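Local coordinates for PT26-6P (Thermococcus sp., PDB 2WB7), which is of unknown function but is encoded by a mobile extrachromosomal element of euryarchaea and combines two immunoglobulin-like domains with a helical domain, at residues F39-G43 and T214-H220; A66-Q70 and Y294-A298; A130-L134 and T158-F163; Y152-W156 and W374-E378. All coordinates share one frame; numbering follows the deposited sequence.

Interaction 1. Residues F39-G43 and T214-H220; sequences FVEYG and TTTAWGH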
loop_
_atom_site.group_PDB
_atom_site.type_symbol
_atom_site.label_atom_id
_atom_site.label_comp_id
_atom_site.label_asym_id
_atom_site.label_seq_id
_atom_site.Cartn_x
_atom_site.Cartn_y
_atom_site.Cartn_z
ATOM N N PHE A 39 -16.702 -13.298 1.368
ATOM C CA PHE A 39 -17.943 -12.584 1.149
ATOM C C PHE A 39 -18.800 -12.490 2.405
ATOM O O PHE A 39 -18.854 -13.405 3.214
ATOM C CB PHE A 39 -18.724 -13.218 0.011
ATOM C CG PHE A 39 -18.323 -12.721 -1.339
ATOM C CD1 PHE A 39 -18.631 -11.429 -1.730
ATOM C CD2 PHE A 39 -17.639 -13.546 -2.225
ATOM C CE1 PHE A 39 -18.263 -10.965 -2.975
ATOM C CE2 PHE A 39 -17.268 -13.089 -3.468
ATOM C CZ PHE A 39 -17.579 -11.795 -3.847
ATOM N N VAL A 40 -19.467 -11.362 2.556
ATOM C CA VAL A 40 -20.333 -11.128 3.682
ATOM C C VAL A 40 -21.607 -10.486 3.156
ATOM O O VAL A 40 -21.565 -9.729 2.189
ATOM C CB VAL A 40 -19.649 -10.196 4.699
ATOM C CG1 VAL A 40 -20.657 -9.642 5.701
ATOM C CG2 VAL A 40 -18.551 -10.951 5.410
ATOM N N GLU A 41 -22.745 -10.796 3.762
ATOM C CA GLU A 41 -23.956 -10.120 3.348
ATOM C C GLU A 41 -23.818 -8.649 3.706
ATOM O O GLU A 41 -23.365 -8.305 4.798
ATOM C CB GLU A 41 -25.185 -10.731 4.008
ATOM C CG GLU A 41 -26.405 -10.746 3.097
ATOM C CD GLU A 41 -27.704 -10.903 3.872
ATOM O OE1 GLU A 41 -28.736 -11.301 3.271
ATOM O OE2 GLU A 41 -27.681 -10.628 5.091
ATOM N N TYR A 42 -24.170 -7.786 2.761
ATOM C CA TYR A 42 -24.156 -6.356 2.999
ATOM C C TYR A 42 -25.559 -5.928 3.365
ATOM O O TYR A 42 -25.752 -4.894 3.991
ATOM C CB TYR A 42 -23.690 -5.596 1.756
ATOM C CG TYR A 42 -22.185 -5.503 1.603
ATOM C CD1 TYR A 42 -21.333 -6.423 2.216
ATOM C CD2 TYR A 42 -21.614 -4.507 0.825
ATOM C CE1 TYR A 42 -19.945 -6.340 2.061
ATOM C CE2 TYR A 42 -20.235 -4.419 0.664
ATOM C CZ TYR A 42 -19.413 -5.326 1.287
ATOM O OH TYR A 42 -18.062 -5.214 1.105
ATOM N N GLY A 43 -26.538 -6.730 2.958
ATOM C CA GLY A 43 -27.928 -6.509 3.345
ATOM C C GLY A 43 -28.914 -7.232 2.453
ATOM O O GLY A 43 -28.519 -7.908 1.506
ATOM N N THR A 214 -28.411 -1.786 1.236
ATOM C CA THR A 214 -27.492 -2.230 2.273
ATOM C C THR A 214 -27.499 -1.260 3.442
ATOM O O THR A 214 -28.111 -0.195 3.368
ATOM C CB THR A 214 -26.060 -2.405 1.728
ATOM O OG1 THR A 214 -25.616 -1.178 1.138
ATOM C CG2 THR A 214 -26.033 -3.496 0.666
ATOM N N THR A 215 -26.819 -1.631 4.519
ATOM C CA THR A 215 -26.742 -0.757 5.681
ATOM C C THR A 215 -25.309 -0.651 6.177
ATOM O O THR A 215 -24.720 -1.644 6.589
ATOM C CB THR A 215 -27.637 -1.281 6.828
ATOM O OG1 THR A 215 -28.813 -1.898 6.280
ATOM C CG2 THR A 215 -28.040 -0.136 7.757
ATOM N N THR A 216 -24.739 0.548 6.134
ATOM C CA THR A 216 -23.349 0.708 6.544
ATOM C C THR A 216 -22.429 -0.164 5.674
ATOM O O THR A 216 -21.449 -0.742 6.150
ATOM C CB THR A 216 -23.179 0.364 8.047
ATOM O OG1 THR A 216 -24.263 0.952 8.775
ATOM C CG2 THR A 216 -21.857 0.886 8.598
ATOM N N ALA A 217 -22.753 -0.251 4.389
ATOM C CA ALA A 217 -21.892 -0.955 3.445
ATOM C C ALA A 217 -20.457 -0.467 3.588
ATOM O O ALA A 217 -19.532 -1.270 3.702
ATOM C CB ALA A 217 -22.379 -0.748 2.018
ATOM N N TRP A 218 -20.296 0.855 3.570
ATOM C CA TRP A 218 -18.990 1.500 3.636
ATOM C C TRP A 218 -18.181 1.028 4.829
ATOM O O TRP A 218 -16.972 1.193 4.851
ATOM C CB TRP A 218 -19.125 3.023 3.687
ATOM C CG TRP A 218 -19.996 3.512 4.799
ATOM C CD1 TRP A 218 -21.330 3.829 4.722
ATOM C CD2 TRP A 218 -19.606 3.747 6.163
ATOM N NE1 TRP A 218 -21.789 4.239 5.954
ATOM C CE2 TRP A 218 -20.753 4.202 6.853
ATOM C CE3 TRP A 218 -18.398 3.627 6.863
ATOM C CZ2 TRP A 218 -20.728 4.532 8.212
ATOM C CZ3 TRP A 218 -18.374 3.952 8.213
ATOM C CH2 TRP A 218 -19.532 4.395 8.875
ATOM N N GLY A 219 -18.833 0.405 5.802
ATOM C CA GLY A 219 -18.120 -0.094 6.967
ATOM C C GLY A 219 -17.218 -1.283 6.702
ATOM O O GLY A 219 -16.676 -1.885 7.634
ATOM N N HIS A 220 -17.056 -1.646 5.437
ATOM C CA HIS A 220 -16.186 -2.775 5.099
ATOM C C HIS A 220 -14.882 -2.268 4.530
ATOM O O HIS A 220 -13.999 -3.053 4.190
ATOM C CB HIS A 220 -16.857 -3.724 4.104
ATOM C CG HIS A 220 -18.088 -4.385 4.640
ATOM N ND1 HIS A 220 -19.359 -4.012 4.261
ATOM C CD2 HIS A 220 -18.242 -5.390 5.537
ATOM C CE1 HIS A 220 -20.243 -4.755 4.905
ATOM N NE2 HIS A 220 -19.590 -5.600 5.684
#
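Tyr42 and His220 meet face to face. Their rings form an offset stack with centroids 4.0 Å apart and planes only 7° from parallel. The two side chains approach from opposite directions, and the overlap is shifted toward the rims, so that His220 ND1 lies 3.3 Å from Tyr42 CZ while His220 CE1 covers the CD1–CE1 side of the phenol. His220 CG stands trans to its carbonyl carbon (chi1 -64°), which sets the imidazole over the phenol. The rotation of the imidazole is set by its own segment: His220 ND1 donates to Ala217 O over 2.8 Å, on a lone pair in the carbonyl plane, although this acceptor is tilted out of the imidazole plane. Ala217 O also receives His220 N, and both bonds thus tie residue 220 to the start of the 3-10 turn.

A tyrosine suits the place because its broad face receives the imidazole while its hydroxyl bonds to Pro58 O. Thr214 approaches from the backbone end, its CG2 3.3 Å from Tyr42 CB; its OG1 turns to Glu164 and Ile165. The small Ala217 packs its CB 4.0 Å from Tyr42 CD2. A weak bond from Thr215 N to Tyr42 O, 3.5 Å long, is the backbone link between the segments.

Gly43 has an extended backbone (phi 162°) readily adopted only without a side chain. Two successive residues, Tyr42 and Gly43, stand opposite the single residue Ile55 of strand 52-62, a classic beta bulge.

Interaction 2. Residues A66-Q70 and Y294-A298; sequences AFPVQ and YFQPA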
loop_
_atom_site.group_PDB
_atom_site.type_symbol
_atom_site.label_atom_id
_atom_site.label_comp_id
_atom_site.label_asym_id
_atom_site.label_seq_id
_atom_site.Cartn_x
_atom_site.Cartn_y
_atom_site.Cartn_z
ATOM N N ALA A 66 -12.293 -1.072 -6.360
ATOM C CA ALA A 66 -13.521 -1.582 -6.914
ATOM C C ALA A 66 -13.667 -2.985 -6.334
ATOM O O ALA A 66 -12.676 -3.596 -5.946
ATOM C CB ALA A 66 -13.421 -1.619 -8.422
ATOM N N PHE A 67 -14.883 -3.500 -6.244
ATOM C CA PHE A 67 -15.062 -4.780 -5.566
ATOM C C PHE A 67 -16.227 -5.539 -6.142
ATOM O O PHE A 67 -17.175 -4.936 -6.633
ATOM C CB PHE A 67 -15.270 -4.556 -4.070
ATOM C CG PHE A 67 -16.334 -3.557 -3.762
ATOM C CD1 PHE A 67 -17.658 -3.944 -3.647
ATOM C CD2 PHE A 67 -16.019 -2.227 -3.599
ATOM C CE1 PHE A 67 -18.648 -3.011 -3.363
ATOM C CE2 PHE A 67 -16.996 -1.290 -3.318
ATOM C CZ PHE A 67 -18.312 -1.681 -3.202
ATOM N N PRO A 68 -16.166 -6.873 -6.073
ATOM C CA PRO A 68 -17.240 -7.645 -6.654
ATOM C C PRO A 68 -18.442 -7.581 -5.736
ATOM O O PRO A 68 -18.298 -7.650 -4.516
ATOM C CB PRO A 68 -16.671 -9.073 -6.696
ATOM C CG PRO A 68 -15.517 -9.099 -5.748
ATOM C CD PRO A 68 -15.301 -7.694 -5.210
ATOM N N VAL A 69 -19.620 -7.431 -6.321
ATOM C CA VAL A 69 -20.849 -7.484 -5.562
ATOM C C VAL A 69 -21.675 -8.620 -6.102
ATOM O O VAL A 69 -21.887 -8.718 -7.313
ATOM C CB VAL A 69 -21.670 -6.190 -5.688
ATOM C CG1 VAL A 69 -23.055 -6.379 -5.065
ATOM C CG2 VAL A 69 -20.943 -5.037 -5.040
ATOM N N GLN A 70 -22.128 -9.487 -5.205
ATOM C CA GLN A 70 -23.050 -10.549 -5.571
ATOM C C GLN A 70 -24.463 -10.235 -5.097
ATOM O O GLN A 70 -24.684 -9.809 -3.958
ATOM C CB GLN A 70 -22.585 -11.886 -5.007
ATOM C CG GLN A 70 -21.800 -12.701 -6.002
ATOM C CD GLN A 70 -21.208 -13.949 -5.390
ATOM O OE1 GLN A 70 -20.269 -13.873 -4.608
ATOM N NE2 GLN A 70 -21.745 -15.106 -5.757
ATOM N N TYR A 294 -9.534 -11.351 -6.934
ATOM C CA TYR A 294 -10.169 -10.601 -5.884
ATOM C C TYR A 294 -11.591 -10.324 -6.311
ATOM O O TYR A 294 -12.447 -10.055 -5.478
ATOM C CB TYR A 294 -9.443 -9.287 -5.645
ATOM C CG TYR A 294 -10.179 -8.377 -4.711
ATOM C CD1 TYR A 294 -10.270 -8.672 -3.358
ATOM C CD2 TYR A 294 -10.799 -7.227 -5.179
ATOM C CE1 TYR A 294 -10.954 -7.843 -2.492
ATOM C CE2 TYR A 294 -11.488 -6.392 -4.320
ATOM C CZ TYR A 294 -11.558 -6.710 -2.979
ATOM O OH TYR A 294 -12.228 -5.890 -2.112
ATOM N N PHE A 295 -11.835 -10.402 -7.614
ATOM C CA PHE A 295 -13.158 -10.135 -8.174
ATOM C C PHE A 295 -13.973 -11.407 -8.387
ATOM O O PHE A 295 -15.123 -11.338 -8.800
ATOM C CB PHE A 295 -13.035 -9.394 -9.499
ATOM C CG PHE A 295 -12.443 -8.015 -9.377
ATOM C CD1 PHE A 295 -11.093 -7.790 -9.621
ATOM C CD2 PHE A 295 -13.238 -6.942 -9.031
ATOM C CE1 PHE A 295 -10.547 -6.518 -9.506
ATOM C CE2 PHE A 295 -12.701 -5.663 -8.923
ATOM C CZ PHE A 295 -11.354 -5.454 -9.159
ATOM N N GLN A 296 -13.368 -12.564 -8.124
ATOM C CA GLN A 296 -14.088 -13.836 -8.125
ATOM C C GLN A 296 -15.428 -13.632 -7.436
ATOM O O GLN A 296 -15.461 -13.039 -6.370
ATOM C CB GLN A 296 -13.291 -14.873 -7.327
ATOM C CG GLN A 296 -12.163 -15.538 -8.089
ATOM C CD GLN A 296 -12.634 -16.018 -9.451
ATOM O OE1 GLN A 296 -12.613 -15.266 -10.434
ATOM N NE2 GLN A 296 -13.079 -17.272 -9.515
ATOM N N PRO A 297 -16.538 -14.136 -8.013
ATOM C CA PRO A 297 -16.714 -14.931 -9.232
ATOM C C PRO A 297 -16.685 -14.090 -10.498
ATOM O O PRO A 297 -16.626 -14.638 -11.596
ATOM C CB PRO A 297 -18.109 -15.545 -9.064
ATOM C CG PRO A 297 -18.678 -14.996 -7.800
ATOM C CD PRO A 297 -17.814 -13.897 -7.320
ATOM N N ALA A 298 -16.752 -12.772 -10.369
ATOM C CA ALA A 298 -16.558 -11.916 -11.536
ATOM C C ALA A 298 -15.131 -12.096 -12.051
ATOM O O ALA A 298 -14.244 -12.593 -11.324
ATOM C CB ALA A 298 -16.828 -10.448 -11.192
#
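Pro68 rests on the backbone of Tyr294 and Phe295, where the two segments come nearest, with CA atoms of Pro68 and Phe295 5.0 Å apart. No hydrogen bond crosses between the segments, and the contact is made by packing of three kinds.

The first sets pyrrolidine carbons against carbonyl oxygens. Pro68 CG lies 3.2 Å from Tyr294 O, and Pro68 CB lies 3.5 Å from Phe295 O. Proline fits here because its compact ring can lie close to a backbone without bringing an N-H that would need a partner.

The second kind is aromatic. Tyr294 presents its edge to Ala66 O, which lies near the ring plane, 3.4 Å from Tyr294 CE2. With CG trans to the backbone N (chi1 171°), the phenol is carried toward the strand, and it crosses Pro68 at about a right angle. Phe295 CE2 lies 3.6 Å from Ala66 O. The same ring atom also touches the methyl of Ala66, whose small size suits the close approach of the ring. Within the loop, Tyr294 CD2 stands over the centre of one Phe295 face.

The third joins an amide to a proline: the extended Gln70 comes from the opposite direction to Pro297, whose ring is presented by a turn containing a cis peptide bond, and Gln70 CD lies 3.6 Å from Pro297 CG.

Phe39 of strand 39-44 packs against Pro68, Gln70 and Pro297, while Val127 of strand 120-129 touches Phe295. The loop between strands 281-290 and 301-314, from the second immunoglobulin-like family region, therefore lies against strand 66-75 of the first and its sheet neighbours.

Interaction 3. Residues A130-L134 and T158-F163; sequences APDPL and TSTTHF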
loop_
_atom_site.group_PDB
_atom_site.type_symbol
_atom_site.label_atom_id
_atom_site.label_comp_id
_atom_site.label_asym_id
_atom_site.label_seq_id
_atom_site.Cartn_x
_atom_site.Cartn_y
_atom_site.Cartn_z
ATOM N N ALA A 130 -17.040 2.820 -4.515
ATOM C CA ALA A 130 -17.485 4.014 -3.808
ATOM C C ALA A 130 -17.081 5.312 -4.521
ATOM O O ALA A 130 -16.355 5.280 -5.524
ATOM C CB ALA A 130 -16.938 4.003 -2.397
ATOM N N PRO A 131 -17.553 6.469 -4.012
ATOM C CA PRO A 131 -17.098 7.759 -4.541
ATOM C C PRO A 131 -15.569 7.926 -4.415
ATOM O O PRO A 131 -14.973 7.522 -3.406
ATOM C CB PRO A 131 -17.832 8.780 -3.654
ATOM C CG PRO A 131 -19.033 8.067 -3.167
ATOM C CD PRO A 131 -18.577 6.643 -2.966
ATOM N N ASP A 132 -14.956 8.525 -5.434
ATOM C CA ASP A 132 -13.507 8.624 -5.515
ATOM C C ASP A 132 -13.067 10.017 -5.962
ATOM O O ASP A 132 -12.970 10.284 -7.158
ATOM C CB ASP A 132 -12.998 7.582 -6.509
ATOM C CG ASP A 132 -11.504 7.355 -6.419
ATOM O OD1 ASP A 132 -10.787 8.189 -5.831
ATOM O OD2 ASP A 132 -11.049 6.327 -6.940
ATOM N N PRO A 133 -12.761 10.893 -4.998
ATOM C CA PRO A 133 -12.381 12.281 -5.221
ATOM C C PRO A 133 -11.039 12.471 -5.939
ATOM O O PRO A 133 -10.911 13.390 -6.757
ATOM C CB PRO A 133 -12.289 12.855 -3.808
ATOM C CG PRO A 133 -12.825 11.817 -2.892
ATOM C CD PRO A 133 -12.677 10.516 -3.582
ATOM N N LEU A 134 -10.059 11.611 -5.657
ATOM C CA LEU A 134 -8.708 11.766 -6.205
ATOM C C LEU A 134 -8.467 11.206 -7.629
ATOM O O LEU A 134 -7.502 11.599 -8.302
ATOM C CB LEU A 134 -7.691 11.167 -5.231
ATOM C CG LEU A 134 -7.566 11.954 -3.935
ATOM C CD1 LEU A 134 -6.338 11.524 -3.140
ATOM C CD2 LEU A 134 -7.510 13.444 -4.262
ATOM N N THR A 158 -6.800 12.140 2.050
ATOM C CA THR A 158 -8.169 11.997 1.624
ATOM C C THR A 158 -8.749 10.712 2.187
ATOM O O THR A 158 -8.091 9.677 2.212
ATOM C CB THR A 158 -8.274 11.973 0.120
ATOM O OG1 THR A 158 -7.715 13.181 -0.407
ATOM C CG2 THR A 158 -9.710 11.872 -0.278
ATOM N N SER A 159 -9.992 10.782 2.648
ATOM C CA SER A 159 -10.650 9.626 3.242
ATOM C C SER A 159 -11.637 9.004 2.288
ATOM O O SER A 159 -12.082 9.631 1.327
ATOM C CB SER A 159 -11.399 10.020 4.508
ATOM O OG SER A 159 -10.492 10.448 5.496
ATOM N N THR A 160 -11.993 7.762 2.587
ATOM C CA THR A 160 -13.012 7.046 1.841
ATOM C C THR A 160 -14.401 7.612 2.155
ATOM O O THR A 160 -14.697 7.955 3.298
ATOM C CB THR A 160 -12.946 5.536 2.130
ATOM O OG1 THR A 160 -12.938 5.310 3.547
ATOM C CG2 THR A 160 -11.679 4.948 1.528
ATOM N N THR A 161 -15.230 7.725 1.119
ATOM C CA THR A 161 -16.568 8.301 1.229
ATOM C C THR A 161 -17.600 7.285 1.717
ATOM O O THR A 161 -17.465 6.086 1.460
ATOM C CB THR A 161 -17.051 8.811 -0.133
ATOM O OG1 THR A 161 -16.047 9.657 -0.737
ATOM C CG2 THR A 161 -18.371 9.562 0.028
ATOM N N HIS A 162 -18.626 7.767 2.418
ATOM C CA HIS A 162 -19.759 6.930 2.843
ATOM C C HIS A 162 -20.698 6.662 1.668
ATOM O O HIS A 162 -20.986 7.569 0.895
ATOM C CB HIS A 162 -20.550 7.621 3.960
ATOM C CG HIS A 162 -19.974 7.424 5.327
ATOM N ND1 HIS A 162 -20.420 8.115 6.433
ATOM C CD2 HIS A 162 -18.978 6.617 5.764
ATOM C CE1 HIS A 162 -19.737 7.729 7.496
ATOM N NE2 HIS A 162 -18.859 6.815 7.119
ATOM N N PHE A 163 -21.184 5.431 1.542
ATOM C CA PHE A 163 -22.063 5.057 0.429
ATOM C C PHE A 163 -22.894 3.822 0.797
ATOM O O PHE A 163 -22.628 3.170 1.810
ATOM C CB PHE A 163 -21.231 4.726 -0.815
ATOM C CG PHE A 163 -20.502 3.416 -0.705
ATOM C CD1 PHE A 163 -21.022 2.261 -1.284
ATOM C CD2 PHE A 163 -19.311 3.328 0.007
ATOM C CE1 PHE A 163 -20.358 1.045 -1.164
ATOM C CE2 PHE A 163 -18.651 2.118 0.131
ATOM C CZ PHE A 163 -19.175 0.976 -0.458
#
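Pro131 packs against Thr161 where the two loops run closest together, their CA atoms 5.8 Å apart. The three carbons of the pyrrolidine side chain all lie against Thr161, and CD also reaches Phe163. Pro131 CB lies 3.5 Å from Thr161 OG1 and close to Thr161 CB. The next atom, Pro131 CG, meets the methyl of the same threonine, Thr161 CG2, at 3.6 Å. Pro131 CD, which closes the ring onto the backbone N, is shared between Thr161 CB and Phe163 CB, the latter at 3.9 Å. Branched threonine suits the proline: its two branches spread along the CB–CG edge, with CG2 trans to the backbone N and OG1 beside it (chi1 -50°).

Ala130 meets Phe163 by a CH-pi contact. Its CB sits over the phenyl face, 3.9 Å from the centroid and 30° off the ring normal, toward the CD2–CE2 side. The short methyl of alanine allows the ring to lie this near the backbone.

At the far end, Leu134 and Thr158 reach toward each other tip to tip, Leu134 CD1 lying 3.5 Å from Thr158 OG1. That hydroxyl is satisfied by Lys154 O of the preceding helix. Pro133 slides past Thr158, with Pro133 CG 4.1 Å from Thr158 CG2.

The loops run nearly antiparallel, at 158°, but no hydrogen bond joins them as it would in a beta pair. They lead into helix 135-144 and out of helix 149-157, and their packing draws together the two ends of this helical insertion between strands 120-129 and 163-178 of the first immunoglobulin-like family region.

Interaction 4. Residues Y152-W156 and W374-E378; sequences YDKIW and WLAAE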
loop_
_atom_site.group_PDB
_atom_site.type_symbol
_atom_site.label_atom_id
_atom_site.label_comp_id
_atom_site.label_asym_id
_atom_site.label_seq_id
_atom_site.Cartn_x
_atom_site.Cartn_y
_atom_site.Cartn_z
ATOM N N TYR A 152 0.209 15.920 -3.373
ATOM C CA TYR A 152 0.964 14.881 -2.715
ATOM C C TYR A 152 0.413 14.614 -1.328
ATOM O O TYR A 152 0.189 13.466 -0.959
ATOM C CB TYR A 152 2.428 15.284 -2.623
ATOM C CG TYR A 152 3.209 14.333 -1.781
ATOM C CD1 TYR A 152 3.866 13.248 -2.358
ATOM C CD2 TYR A 152 3.263 14.486 -0.395
ATOM C CE1 TYR A 152 4.570 12.351 -1.577
ATOM C CE2 TYR A 152 3.960 13.595 0.393
ATOM C CZ TYR A 152 4.605 12.534 -0.202
ATOM O OH TYR A 152 5.292 11.656 0.588
ATOM N N ASP A 153 0.200 15.678 -0.557
ATOM C CA ASP A 153 -0.362 15.560 0.780
ATOM C C ASP A 153 -1.762 15.014 0.654
ATOM O O ASP A 153 -2.205 14.189 1.443
ATOM C CB ASP A 153 -0.470 16.932 1.447
ATOM C CG ASP A 153 0.878 17.603 1.659
ATOM O OD1 ASP A 153 1.879 16.874 1.875
ATOM O OD2 ASP A 153 0.926 18.861 1.638
ATOM N N LYS A 154 -2.462 15.502 -0.357
ATOM C CA LYS A 154 -3.852 15.156 -0.546
ATOM C C LYS A 154 -4.000 13.656 -0.695
ATOM O O LYS A 154 -4.948 13.054 -0.188
ATOM C CB LYS A 154 -4.392 15.866 -1.776
ATOM C CG LYS A 154 -5.879 15.935 -1.803
ATOM C CD LYS A 154 -6.360 16.710 -3.009
ATOM C CE LYS A 154 -7.882 16.765 -3.027
ATOM N NZ LYS A 154 -8.341 17.412 -4.290
ATOM N N ILE A 155 -3.048 13.043 -1.382
ATOM C CA ILE A 155 -3.086 11.594 -1.582
ATOM C C ILE A 155 -3.216 10.847 -0.262
ATOM O O ILE A 155 -4.037 9.946 -0.135
ATOM C CB ILE A 155 -1.848 11.100 -2.335
ATOM C CG1 ILE A 155 -1.895 11.613 -3.777
ATOM C CG2 ILE A 155 -1.786 9.601 -2.293
ATOM C CD1 ILE A 155 -0.617 11.478 -4.523
ATOM N N TRP A 156 -2.411 11.232 0.725
ATOM C CA TRP A 156 -2.358 10.501 1.988
ATOM C C TRP A 156 -3.392 10.967 2.994
ATOM O O TRP A 156 -3.536 10.348 4.045
ATOM C CB TRP A 156 -0.958 10.592 2.603
ATOM C CG TRP A 156 0.086 10.367 1.586
ATOM C CD1 TRP A 156 0.989 11.274 1.108
ATOM C CD2 TRP A 156 0.310 9.156 0.860
ATOM N NE1 TRP A 156 1.769 10.694 0.136
ATOM C CE2 TRP A 156 1.372 9.393 -0.032
ATOM C CE3 TRP A 156 -0.284 7.891 0.881
ATOM C CZ2 TRP A 156 1.850 8.416 -0.890
ATOM C CZ3 TRP A 156 0.187 6.927 0.024
ATOM C CH2 TRP A 156 1.244 7.193 -0.851
ATOM N N TRP A 374 -7.033 3.713 -9.360
ATOM C CA TRP A 374 -5.692 4.231 -9.244
ATOM C C TRP A 374 -5.013 3.676 -8.008
ATOM O O TRP A 374 -5.676 3.296 -7.036
ATOM C CB TRP A 374 -5.708 5.761 -9.188
ATOM C CG TRP A 374 -6.375 6.319 -7.967
ATOM C CD1 TRP A 374 -7.696 6.587 -7.814
ATOM C CD2 TRP A 374 -5.746 6.662 -6.727
ATOM N NE1 TRP A 374 -7.930 7.095 -6.560
ATOM C CE2 TRP A 374 -6.751 7.147 -5.872
ATOM C CE3 TRP A 374 -4.430 6.599 -6.255
ATOM C CZ2 TRP A 374 -6.490 7.568 -4.576
ATOM C CZ3 TRP A 374 -4.170 7.025 -4.959
ATOM C CH2 TRP A 374 -5.195 7.504 -4.139
ATOM N N LEU A 375 -3.685 3.624 -8.061
ATOM C CA LEU A 375 -2.877 3.264 -6.900
ATOM C C LEU A 375 -1.688 4.212 -6.763
ATOM O O LEU A 375 -1.082 4.647 -7.763
ATOM C CB LEU A 375 -2.381 1.824 -6.989
ATOM C CG LEU A 375 -1.673 1.299 -5.733
ATOM C CD1 LEU A 375 -2.656 1.029 -4.639
ATOM C CD2 LEU A 375 -0.934 0.017 -6.052
ATOM N N ALA A 376 -1.375 4.551 -5.520
ATOM C CA ALA A 376 -0.183 5.318 -5.224
ATOM C C ALA A 376 0.593 4.510 -4.207
ATOM O O ALA A 376 0.014 3.976 -3.260
ATOM C CB ALA A 376 -0.543 6.695 -4.664
ATOM N N ALA A 377 1.894 4.395 -4.414
ATOM C CA ALA A 377 2.718 3.627 -3.500
ATOM C C ALA A 377 4.027 4.356 -3.376
ATOM O O ALA A 377 4.690 4.635 -4.382
ATOM C CB ALA A 377 2.948 2.214 -4.025
ATOM N N GLU A 378 4.389 4.692 -2.146
ATOM C CA GLU A 378 5.618 5.424 -1.908
ATOM C C GLU A 378 6.603 4.573 -1.100
ATOM O O GLU A 378 6.341 4.238 0.055
ATOM C CB GLU A 378 5.327 6.757 -1.221
ATOM C CG GLU A 378 6.561 7.418 -0.659
ATOM C CD GLU A 378 6.301 8.792 -0.055
ATOM O OE1 GLU A 378 5.145 9.261 -0.089
ATOM O OE2 GLU A 378 7.268 9.407 0.447
#
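Helix 152-156 lies across strand 374-378 with N-to-C directions 104° apart and axes 10.5 Å apart at closest approach, a spacing filled by side chains. At its centre Ile155 CG2 packs 4.0 Å from Ala376 CB and also touches Trp374 CH2. Alanine suits the strand here, as its single methyl admits both the isoleucine branch and Trp156, whose CH2 comes to 4.2 Å from Ala376 CB.

The polar end is formed by Tyr152 and Glu378, which cross at about a right angle. Tyr152 OH donates to Glu378 OE1; the modelled 2.5 Å is very short, and its exact value is doubtful at this resolution. The carboxylate oxygen lies near the edge of the phenol, the two planes 61° apart. Glu378 reaches this far because its chain is extended, CG trans to the backbone N (chi1 167°). Trp156 crosses Glu378 at a slant, its CZ2 3.9 Å from Glu378 CB, and its NE1 stands over one face of Tyr152.

The buried carboxylate has several partners. Glu378 OE2 also bonds to His354, and Lys258, which makes a cation-pi contact with Trp156, forms a long, weak ion pair with OE1; this surrounding would probably stabilise a negative charge among apolar neighbours.

Overall arrangement
Interactions 1, 2 and 3 form a connected cluster. Phe39 joins interactions 1 and 2, whose centres are 14 Å apart; the stacked rings of Trp218 and His162 join 1 and 3; and Phe67 meets Phe163 between 2 and 3. Interaction 4 continues from 3, with centres 14 Å apart, where Leu134 packs on Ile155 and Asp132 probably hydrogen-bonds to Trp374; it stays about 8 Å clear of interaction 2, nearest atoms counted. Along the chain, both segments of interaction 3 fall within the spans bridged by 1 and 2, which themselves interleave and reach the same sheet, whereas 4 crosses all three. Interactions 2 and 4 join the two immunoglobulin-like regions, one through a loop and the other through a helix.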